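PDB 6LUM: succinate dehydrogenase subunit B from Mycolicibacterium smegmatis MC2 51, which probably passes electrons along its three iron-sulfur clusters, from the flavoprotein subunit of succinate dehydrogenase toward the membrane-embedded subunits. Local coordinates for residues J[32-37]-J[125-130]; J[24-29]-J[111-116]; J[147-152]-J[210-215]; J[48-53]-J[99-104]. One frame throughout, in Å; residues are numbered along the deposited sequence.

In the fold
Contacts 1, 2 and 4 belong to the 2Fe-2S domain; contact 3, across the chain's centre from contacts 2 and 4, involves the dicluster part. Contact 2 pairs two parallel strands by backbone hydrogen bonds. Contact 4, centred about 11 Å from it, touches it where Val26 packs on Cys50 and Ile115 on Met101, with a probable Val26-Val48 backbone bond, but itself relies on sulfur and methyl packing. Contact 1 joins the end of strand 27-32 and the loop after it to strand 125-127 and its turn by charges and a lysine stem. Contact 3 ties two loops by one backbone bond and one from a backbone N to a carboxylate. All are partly buried; contact 4 includes exposed residues, while contacts 1 and 3 meet other subunits.

Contact 1 of 4, residues J[32-37]-J[125-130]; sequences RFNPEN and VEKDLV
Lys127 lies against the loop formed by Phe33, Asn34 and Pro35, and its stem can be followed outward. From CB the chain leaves with CG anti to the backbone N (chi1 -153°), which lays Lys127 CG 3.6 Å from Pro35 CD. The next methylene, Lys127 CD, stays on the proline ring, 3.7 Å from the same Pro35 CD. Lys127 CE then passes Asn34 OD1 at 3.8 Å, the two side chains running side by side. A bend at chi4 turns Lys127 NZ to Asp128 OD1, a salt bridge of 3.6 Å. That carboxylate oxygen also receives Arg32: Arg32 NE stands 3.5 Å from Asp128 OD1, which approaches the edge of the guanidinium in its plane, while the two flat groups are turned 76° apart. Glu126 and Lys127 form a classic beta bulge opposite Val130, closed by a type II turn from Lys127 to Val130, and this hairpin end sets Lys127 and Asp128 against the loop after strand 27-32. An alanine in place of Lys127 would probably cost the Pro35 ring its aliphatic neighbour in this strand and leave Asp128 OD1 with one positive partner fewer. Arg32 also pairs with Asp68, and Asp128 OD2 accepts a bond from the backbone N of Thr72. The Phe33 ring brings CD2 to 3.9 Å from Val125 CG1, and Pro35 CB rests 3.3 Å from Glu126 O.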
# COMPACT_ATOMS: atom_id res chain seq x y z
N ARG J 32 42.22 2.75 -20.42
CA ARG J 32 42.41 3.45 -19.16
C ARG J 32 41.58 4.71 -19.11
O ARG J 32 41.34 5.37 -20.13
CB ARG J 32 43.89 3.79 -18.97
CG ARG J 32 44.84 2.67 -19.32
CD ARG J 32 44.84 1.59 -18.25
NE ARG J 32 45.03 2.16 -16.93
CZ ARG J 32 46.21 2.44 -16.40
NH1 ARG J 32 47.32 2.22 -17.09
NH2 ARG J 32 46.29 2.96 -15.19
N PHE J 33 41.15 5.05 -17.90
CA PHE J 33 40.39 6.27 -17.65
C PHE J 33 40.59 6.63 -16.19
O PHE J 33 40.15 5.89 -15.31
CB PHE J 33 38.91 6.07 -17.95
CG PHE J 33 38.01 7.10 -17.32
CD1 PHE J 33 37.82 8.32 -17.91
CD2 PHE J 33 37.36 6.83 -16.14
CE1 PHE J 33 36.99 9.26 -17.33
CE2 PHE J 33 36.53 7.76 -15.56
CZ PHE J 33 36.35 8.98 -16.15
N ASN J 34 41.24 7.74 -15.93
CA ASN J 34 41.49 8.20 -14.57
C ASN J 34 40.42 9.19 -14.17
O ASN J 34 40.17 10.15 -14.91
CB ASN J 34 42.87 8.86 -14.49
CG ASN J 34 43.55 8.64 -13.16
OD1 ASN J 34 42.95 8.14 -12.22
ND2 ASN J 34 44.82 9.00 -13.09
N PRO J 35 39.75 9.01 -13.05
CA PRO J 35 38.59 9.85 -12.75
C PRO J 35 38.95 11.23 -12.24
O PRO J 35 38.14 12.15 -12.35
CB PRO J 35 37.85 9.05 -11.67
CG PRO J 35 38.93 8.34 -10.98
CD PRO J 35 39.94 7.98 -12.02
N GLU J 36 40.13 11.39 -11.67
CA GLU J 36 40.49 12.69 -11.12
C GLU J 36 41.81 13.25 -11.63
O GLU J 36 41.89 14.45 -11.90
CB GLU J 36 40.54 12.64 -9.59
CG GLU J 36 41.68 11.83 -9.02
CD GLU J 36 41.74 11.88 -7.51
OE1 GLU J 36 40.84 12.49 -6.91
OE2 GLU J 36 42.69 11.32 -6.94
N ASN J 37 42.85 12.42 -11.77
CA ASN J 37 44.16 13.04 -11.92
C ASN J 37 44.31 13.70 -13.29
O ASN J 37 44.37 14.93 -13.35
CB ASN J 37 45.26 12.02 -11.60
CG ASN J 37 45.20 11.53 -10.16
OD1 ASN J 37 44.53 10.54 -9.86
ND2 ASN J 37 45.91 12.22 -9.27
N VAL J 125 31.30 4.56 -15.80
CA VAL J 125 32.66 4.16 -15.45
C VAL J 125 33.16 5.00 -14.29
O VAL J 125 32.92 6.21 -14.23
CB VAL J 125 33.57 4.30 -16.68
CG1 VAL J 125 34.94 3.81 -16.38
CG2 VAL J 125 33.00 3.53 -17.83
N GLU J 126 33.85 4.36 -13.34
CA GLU J 126 34.43 5.05 -12.20
C GLU J 126 35.95 5.11 -12.25
O GLU J 126 36.53 6.07 -11.76
CB GLU J 126 34.01 4.38 -10.90
CG GLU J 126 32.52 4.46 -10.64
CD GLU J 126 32.05 5.88 -10.42
OE1 GLU J 126 31.96 6.31 -9.25
OE2 GLU J 126 31.75 6.57 -11.41
N LYS J 127 36.59 4.11 -12.83
CA LYS J 127 38.01 4.11 -13.12
C LYS J 127 38.22 3.10 -14.24
O LYS J 127 37.24 2.63 -14.84
CB LYS J 127 38.82 3.80 -11.85
CG LYS J 127 40.21 4.37 -11.85
CD LYS J 127 40.66 4.67 -10.45
CE LYS J 127 42.13 4.96 -10.40
NZ LYS J 127 42.91 3.87 -11.01
N ASP J 128 39.45 2.75 -14.53
CA ASP J 128 39.67 1.74 -15.54
C ASP J 128 39.07 0.41 -15.12
O ASP J 128 39.32 -0.06 -14.01
CB ASP J 128 41.16 1.61 -15.81
CG ASP J 128 41.97 1.70 -14.56
OD1 ASP J 128 42.65 2.73 -14.38
OD2 ASP J 128 41.94 0.75 -13.76
N LEU J 129 38.24 -0.16 -15.98
CA LEU J 129 37.60 -1.46 -15.81
C LEU J 129 36.71 -1.56 -14.59
O LEU J 129 36.22 -2.64 -14.29
CB LEU J 129 38.63 -2.59 -15.76
CG LEU J 129 39.75 -2.58 -16.79
CD1 LEU J 129 40.69 -3.73 -16.53
CD2 LEU J 129 39.19 -2.67 -18.16
N VAL J 130 36.45 -0.46 -13.89
CA VAL J 130 35.54 -0.45 -12.76
C VAL J 130 34.34 0.41 -13.14
O VAL J 130 34.51 1.55 -13.59
CB VAL J 130 36.21 0.09 -11.49
CG1 VAL J 130 35.19 0.37 -10.45
CG2 VAL J 130 37.19 -0.90 -10.96

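Contact 2 of 4, residues J[24-29]-J[111-116]; sequences VMVTLK and KQLTIT
The central parallel pair of the 2Fe-2S domain's beta-grasp sheet is made here, strand 27-32 alongside strand 114-118. The axes of the short strands 27-29 and 114-116 lie 24° from parallel and 4.6 Å apart. Three backbone bonds close the ladder: Thr27 N to Leu113 O (3.2 Å), Ile115 N to Thr27 O (2.9 Å) and Lys29 N to Ile115 O (2.8 Å). In the last, the donor is nearly in line with the carbonyl but the bond bends at the hydrogen (137°); Thr27 N is tilted 32° from the Leu113 carbonyl plane. On one face Leu28 lies alongside Ile115, Leu28 CD2 4.1 Å from Ile115 CB; Leu28 also packs on Leu56, Leu59 and Val63 of helix 56-67. Val26 CG2 touches Leu113 CD2 at 4.1 Å, and Val26 CG1, anti to the backbone N, reaches Ile115 CG1 and CD1. Thr27, Lys29, Thr114 and Thr116 occupy the other face, where Lys29 CD passes 4.0 Å from Thr114 CG2 and Lys29 makes a cation-pi contact with Trp43. First and last in chain order, these strands, paired in parallel with a helix on one face, form the core of the 2Fe-2S ferredoxin beta-grasp fold.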
# COMPACT_ATOMS: atom_id res chain seq x y z
N VAL J 24 54.61 -16.45 -24.36
CA VAL J 24 54.19 -15.99 -25.67
C VAL J 24 54.16 -14.47 -25.74
O VAL J 24 54.08 -13.92 -26.85
CB VAL J 24 52.83 -16.58 -26.06
CG1 VAL J 24 52.62 -16.50 -27.56
CG2 VAL J 24 52.75 -18.02 -25.61
N MET J 25 54.23 -13.78 -24.61
CA MET J 25 54.37 -12.33 -24.58
C MET J 25 53.16 -11.65 -25.23
O MET J 25 53.29 -10.71 -26.01
CB MET J 25 55.68 -11.89 -25.23
CG MET J 25 56.90 -12.58 -24.65
SD MET J 25 57.24 -12.16 -22.94
CE MET J 25 57.31 -10.37 -23.04
N VAL J 26 51.97 -12.17 -24.91
CA VAL J 26 50.73 -11.58 -25.37
C VAL J 26 50.67 -10.10 -24.99
O VAL J 26 51.20 -9.67 -23.96
CB VAL J 26 49.55 -12.36 -24.76
CG1 VAL J 26 48.23 -11.74 -25.14
CG2 VAL J 26 49.60 -13.79 -25.22
N THR J 27 50.02 -9.31 -25.84
CA THR J 27 49.82 -7.89 -25.62
C THR J 27 48.38 -7.64 -25.19
O THR J 27 47.46 -8.21 -25.77
CB THR J 27 50.15 -7.09 -26.88
OG1 THR J 27 51.56 -7.12 -27.11
CG2 THR J 27 49.69 -5.66 -26.74
N LEU J 28 48.20 -6.81 -24.18
CA LEU J 28 46.88 -6.37 -23.74
C LEU J 28 46.69 -4.91 -24.10
O LEU J 28 47.65 -4.14 -24.12
CB LEU J 28 46.70 -6.55 -22.24
CG LEU J 28 47.12 -7.86 -21.58
CD1 LEU J 28 47.05 -7.71 -20.09
CD2 LEU J 28 46.24 -9.00 -22.03
N LYS J 29 45.45 -4.53 -24.39
CA LYS J 29 45.11 -3.15 -24.70
C LYS J 29 44.02 -2.71 -23.74
O LYS J 29 42.84 -2.90 -24.01
CB LYS J 29 44.64 -3.01 -26.14
CG LYS J 29 45.72 -2.64 -27.12
CD LYS J 29 45.15 -2.43 -28.49
CE LYS J 29 44.17 -1.28 -28.49
NZ LYS J 29 43.59 -1.08 -29.85
N LYS J 111 52.44 -14.82 -35.01
CA LYS J 111 51.73 -13.56 -35.21
C LYS J 111 51.59 -12.84 -33.88
O LYS J 111 51.47 -13.46 -32.82
CB LYS J 111 50.36 -13.81 -35.83
CG LYS J 111 49.36 -14.47 -34.90
CD LYS J 111 48.05 -14.75 -35.61
CE LYS J 111 47.41 -13.47 -36.11
NZ LYS J 111 46.10 -13.73 -36.77
N GLN J 112 51.63 -11.51 -33.93
CA GLN J 112 51.53 -10.71 -32.72
C GLN J 112 50.10 -10.74 -32.21
O GLN J 112 49.20 -10.15 -32.82
CB GLN J 112 51.98 -9.28 -32.99
CG GLN J 112 52.26 -8.48 -31.73
CD GLN J 112 53.09 -7.25 -32.01
OE1 GLN J 112 52.56 -6.14 -32.10
NE2 GLN J 112 54.40 -7.42 -32.13
N LEU J 113 49.88 -11.42 -31.09
CA LEU J 113 48.55 -11.55 -30.50
C LEU J 113 48.26 -10.35 -29.62
O LEU J 113 49.13 -9.86 -28.90
CB LEU J 113 48.45 -12.84 -29.69
CG LEU J 113 47.16 -13.10 -28.92
CD1 LEU J 113 45.94 -12.83 -29.78
CD2 LEU J 113 47.14 -14.52 -28.39
N THR J 114 47.02 -9.86 -29.70
CA THR J 114 46.59 -8.70 -28.93
C THR J 114 45.20 -8.97 -28.39
O THR J 114 44.36 -9.54 -29.09
CB THR J 114 46.59 -7.44 -29.80
OG1 THR J 114 47.92 -7.20 -30.27
CG2 THR J 114 46.12 -6.23 -29.01
N ILE J 115 44.97 -8.59 -27.14
CA ILE J 115 43.68 -8.75 -26.48
C ILE J 115 43.20 -7.38 -26.06
O ILE J 115 43.99 -6.53 -25.64
CB ILE J 115 43.79 -9.70 -25.27
CG1 ILE J 115 44.21 -11.08 -25.77
CG2 ILE J 115 42.49 -9.80 -24.53
CD1 ILE J 115 44.13 -12.14 -24.75
N THR J 116 41.90 -7.15 -26.19
CA THR J 116 41.31 -5.83 -26.00
C THR J 116 40.36 -5.90 -24.83
O THR J 116 39.36 -6.62 -24.89
CB THR J 116 40.59 -5.38 -27.26
OG1 THR J 116 41.52 -5.32 -28.34
CG2 THR J 116 39.97 -4.04 -27.06

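Contact 3 of 4, residues J[147-152]-J[210-215]; sequences LVTSGN and RDEAAA
Segments 147-152 and 210-215 meet nearly at right angles, their touching parts 92° apart in direction, with Thr149 CA 5.5 Å from Glu212 CA. This is a loop-to-loop junction at the start of helix 214-221, with Ala213 at the N-cap position, and it ties the linker after helix 134-140 to the dicluster domain. Val148 is held through both of its backbone polar atoms: its N donates to Asp211 OD1 (3.1 Å), met nearly along the C-O bond, and its O accepts from Glu212 N (3.1 Å). Asp211 OD2 pairs with Arg217, so the carboxylate links the loop to the following helix. Leu147 crosses Arg210 at about a right angle, its CD2 3.4 Å from Arg210 O and 3.8 Å from NH1 of the same arginine, at the guanidinium edge. Glu212 has CG anti to the carbonyl carbon (chi1 -44°) and the chain is extended beyond, which lays Glu212 CD 3.5 Å from Thr149 CA and Glu212 OE2 3.6 Å from Ser150 CB. An alanine at Glu212 would probably open a gap beside the Thr149 and Ser150 backbone and leave that part of the loop freer to move. Chains of subunits A and D lie against the junction, with His30 of subunit D packing on Glu212. Val148 CB touches Ala213 CB at 4.0 Å.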
# COMPACT_ATOMS: atom_id res chain seq x y z
N LEU J 147 10.69 -12.96 -1.20
CA LEU J 147 9.46 -13.72 -1.02
C LEU J 147 8.49 -12.93 -0.16
O LEU J 147 8.77 -12.65 1.01
CB LEU J 147 9.76 -15.07 -0.37
CG LEU J 147 8.85 -16.22 -0.76
CD1 LEU J 147 9.32 -16.81 -2.06
CD2 LEU J 147 8.81 -17.26 0.32
N VAL J 148 7.35 -12.57 -0.73
CA VAL J 148 6.28 -11.92 0.02
C VAL J 148 5.28 -12.99 0.42
O VAL J 148 4.85 -13.79 -0.42
CB VAL J 148 5.62 -10.82 -0.81
CG1 VAL J 148 4.48 -10.20 -0.04
CG2 VAL J 148 6.63 -9.76 -1.17
N THR J 149 4.91 -13.02 1.70
CA THR J 149 4.09 -14.08 2.26
C THR J 149 3.13 -13.51 3.30
O THR J 149 2.98 -12.30 3.45
CB THR J 149 4.96 -15.20 2.84
OG1 THR J 149 5.95 -14.63 3.69
CG2 THR J 149 5.60 -16.01 1.74
N SER J 150 2.50 -14.42 4.05
CA SER J 150 1.28 -14.11 4.79
C SER J 150 1.52 -13.20 5.99
O SER J 150 1.06 -12.06 6.02
CB SER J 150 0.62 -15.40 5.24
OG SER J 150 -0.51 -15.14 6.04
N GLY J 151 2.25 -13.70 6.98
CA GLY J 151 2.44 -12.95 8.21
C GLY J 151 2.43 -13.80 9.46
O GLY J 151 2.64 -13.28 10.57
N ASN J 152 2.18 -15.10 9.32
CA ASN J 152 2.29 -16.04 10.43
C ASN J 152 2.91 -17.32 9.87
O ASN J 152 2.20 -18.19 9.36
CB ASN J 152 0.94 -16.32 11.08
CG ASN J 152 1.05 -16.48 12.58
OD1 ASN J 152 1.93 -15.90 13.21
ND2 ASN J 152 0.16 -17.26 13.16
N ARG J 210 5.27 -20.76 -3.45
CA ARG J 210 5.05 -20.17 -2.14
C ARG J 210 5.27 -18.66 -2.14
O ARG J 210 6.00 -18.13 -1.32
CB ARG J 210 5.95 -20.84 -1.11
CG ARG J 210 7.27 -21.34 -1.63
CD ARG J 210 8.11 -21.80 -0.48
NE ARG J 210 9.36 -22.41 -0.89
CZ ARG J 210 10.49 -21.75 -1.09
NH1 ARG J 210 10.54 -20.45 -0.91
NH2 ARG J 210 11.58 -22.40 -1.46
N ASP J 211 4.61 -17.97 -3.06
CA ASP J 211 4.72 -16.53 -3.17
C ASP J 211 3.33 -15.93 -3.33
O ASP J 211 2.45 -16.53 -3.94
CB ASP J 211 5.62 -16.12 -4.34
CG ASP J 211 6.13 -14.71 -4.23
OD1 ASP J 211 6.19 -14.19 -3.10
OD2 ASP J 211 6.46 -14.11 -5.26
N GLU J 212 3.14 -14.74 -2.77
CA GLU J 212 1.85 -14.07 -2.78
C GLU J 212 1.94 -12.68 -3.40
O GLU J 212 1.17 -11.79 -3.05
CB GLU J 212 1.29 -13.96 -1.37
CG GLU J 212 1.41 -15.23 -0.56
CD GLU J 212 1.02 -15.02 0.88
OE1 GLU J 212 0.48 -13.95 1.20
OE2 GLU J 212 1.25 -15.94 1.69
N ALA J 213 2.88 -12.48 -4.32
CA ALA J 213 2.95 -11.23 -5.05
C ALA J 213 3.30 -11.47 -6.51
O ALA J 213 3.86 -10.59 -7.17
CB ALA J 213 3.96 -10.27 -4.42
N ALA J 214 3.00 -12.66 -7.02
CA ALA J 214 3.22 -12.93 -8.44
C ALA J 214 2.47 -11.94 -9.31
O ALA J 214 3.03 -11.42 -10.28
CB ALA J 214 2.79 -14.35 -8.78
N ALA J 215 1.22 -11.64 -8.96
CA ALA J 215 0.44 -10.71 -9.76
C ALA J 215 1.00 -9.30 -9.69
O ALA J 215 1.00 -8.58 -10.69
CB ALA J 215 -1.02 -10.74 -9.31

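Contact 4 of 4, residues J[48-53]-J[99-104]; sequences VPCLPS and VLMRDM
Cys50 carries SG anti to its backbone N (chi1 179°), which aims the sulfur across the contact at two methionines. Met101 sets CG anti to the carbonyl carbon (chi1 -63°) and is extended beyond CG, which carries Met101 SD to 3.5 Å from Cys50 SG. Met104 starts differently, with CG between the backbone N and the carbonyl carbon (chi1 56°), but is likewise extended beyond, and this brings its SD to 3.8 Å from the same Cys50 SG. One thiol thus meets two thioethers, an apolar contact of three sulfurs without any hydrogen bond across the two segments. Met101 also contributes CB, 3.8 Å from Cys50 SG, while the rest of its chain leads on to Leu59 of helix 56-67. The methyl end of Met104 does more: CE lies 3.3 Å from Leu51 O and 4.0 Å from Pro52 N, reaching along the backbone of the facing loop.

Farther out, at the solvent-exposed end, Pro52 O rests against Arg102, 3.2 Å from its CA and 3.3 Å from its CB. The carbonyl oxygen lies near the plane of the guanidinium, at its edge, but makes no hydrogen bond with it; the aliphatic start of the arginine does the touching. Cys50 further packs on Val26 and Met104 on Val24, which joins the sulfur group to the residues leading into strand 27-32. The arrangement packs the loop after strand 42-47, leading into helix 56-67, against the loop that follows the 2Fe-2S pocket residue Cys97, within the beta-grasp 2Fe-2S domain, as in plant-type ferredoxins.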
# COMPACT_ATOMS: atom_id res chain seq x y z
N VAL J 48 52.78 -8.74 -21.64
CA VAL J 48 52.88 -9.63 -20.49
C VAL J 48 53.09 -11.06 -20.98
O VAL J 48 52.64 -11.39 -22.09
CB VAL J 48 51.64 -9.53 -19.61
CG1 VAL J 48 51.47 -8.13 -19.11
CG2 VAL J 48 50.42 -9.93 -20.39
N PRO J 49 53.74 -11.92 -20.22
CA PRO J 49 53.89 -13.31 -20.65
C PRO J 49 52.65 -14.13 -20.35
O PRO J 49 51.98 -13.92 -19.34
CB PRO J 49 55.09 -13.80 -19.84
CG PRO J 49 55.00 -13.02 -18.61
CD PRO J 49 54.49 -11.66 -18.98
N CYS J 50 52.36 -15.08 -21.23
CA CYS J 50 51.20 -15.94 -21.11
C CYS J 50 51.66 -17.39 -21.02
O CYS J 50 52.81 -17.71 -21.30
CB CYS J 50 50.25 -15.75 -22.30
SG CYS J 50 48.79 -16.79 -22.29
N LEU J 51 50.75 -18.26 -20.61
CA LEU J 51 50.99 -19.69 -20.51
C LEU J 51 49.80 -20.44 -21.07
O LEU J 51 48.78 -19.84 -21.44
CB LEU J 51 51.21 -20.11 -19.04
CG LEU J 51 52.60 -20.08 -18.41
CD1 LEU J 51 53.52 -21.01 -19.17
CD2 LEU J 51 53.17 -18.68 -18.33
N PRO J 52 49.90 -21.76 -21.19
CA PRO J 52 48.68 -22.54 -21.45
C PRO J 52 47.71 -22.53 -20.28
O PRO J 52 46.50 -22.45 -20.49
CB PRO J 52 49.22 -23.95 -21.73
CG PRO J 52 50.61 -23.73 -22.18
CD PRO J 52 51.10 -22.59 -21.36
N SER J 53 48.22 -22.62 -19.06
CA SER J 53 47.38 -22.59 -17.87
C SER J 53 47.33 -21.19 -17.25
O SER J 53 47.70 -20.98 -16.10
CB SER J 53 47.87 -23.62 -16.85
OG SER J 53 47.69 -24.94 -17.35
N VAL J 99 38.48 -16.61 -19.35
CA VAL J 99 38.74 -16.57 -20.78
C VAL J 99 39.75 -17.61 -21.22
O VAL J 99 39.87 -17.86 -22.42
CB VAL J 99 39.20 -15.18 -21.22
CG1 VAL J 99 38.28 -14.13 -20.66
CG2 VAL J 99 40.59 -14.98 -20.80
N LEU J 100 40.48 -18.23 -20.30
CA LEU J 100 41.06 -19.55 -20.54
C LEU J 100 41.96 -19.56 -21.78
O LEU J 100 41.62 -20.11 -22.83
CB LEU J 100 39.95 -20.60 -20.65
CG LEU J 100 40.41 -22.04 -20.85
CD1 LEU J 100 41.31 -22.45 -19.71
CD2 LEU J 100 39.21 -22.95 -20.94
N MET J 101 43.09 -18.91 -21.65
CA MET J 101 44.00 -18.79 -22.79
C MET J 101 44.66 -20.09 -23.19
O MET J 101 45.57 -20.00 -24.01
CB MET J 101 45.07 -17.76 -22.47
CG MET J 101 44.48 -16.41 -22.27
SD MET J 101 45.69 -15.13 -22.05
CE MET J 101 44.57 -13.79 -21.75
N ARG J 102 44.26 -21.25 -22.66
CA ARG J 102 44.78 -22.53 -23.14
C ARG J 102 44.63 -22.68 -24.65
O ARG J 102 45.42 -23.39 -25.28
CB ARG J 102 44.06 -23.67 -22.43
CG ARG J 102 44.70 -25.04 -22.57
CD ARG J 102 43.97 -26.07 -21.72
NE ARG J 102 43.77 -25.61 -20.34
CZ ARG J 102 42.94 -26.17 -19.47
NH1 ARG J 102 42.21 -27.23 -19.81
NH2 ARG J 102 42.84 -25.67 -18.24
N ASP J 103 43.63 -22.03 -25.24
CA ASP J 103 43.36 -22.17 -26.66
C ASP J 103 43.96 -20.99 -27.43
O ASP J 103 43.27 -20.07 -27.88
CB ASP J 103 41.85 -22.28 -26.89
CG ASP J 103 41.06 -21.23 -26.13
OD1 ASP J 103 41.67 -20.26 -25.65
OD2 ASP J 103 39.83 -21.39 -26.00
N MET J 104 45.28 -21.04 -27.58
CA MET J 104 45.99 -20.10 -28.45
C MET J 104 46.79 -20.91 -29.47
O MET J 104 47.98 -21.18 -29.30
CB MET J 104 46.87 -19.13 -27.62
CG MET J 104 47.88 -19.78 -26.69
SD MET J 104 48.76 -18.58 -25.67
CE MET J 104 49.74 -19.67 -24.64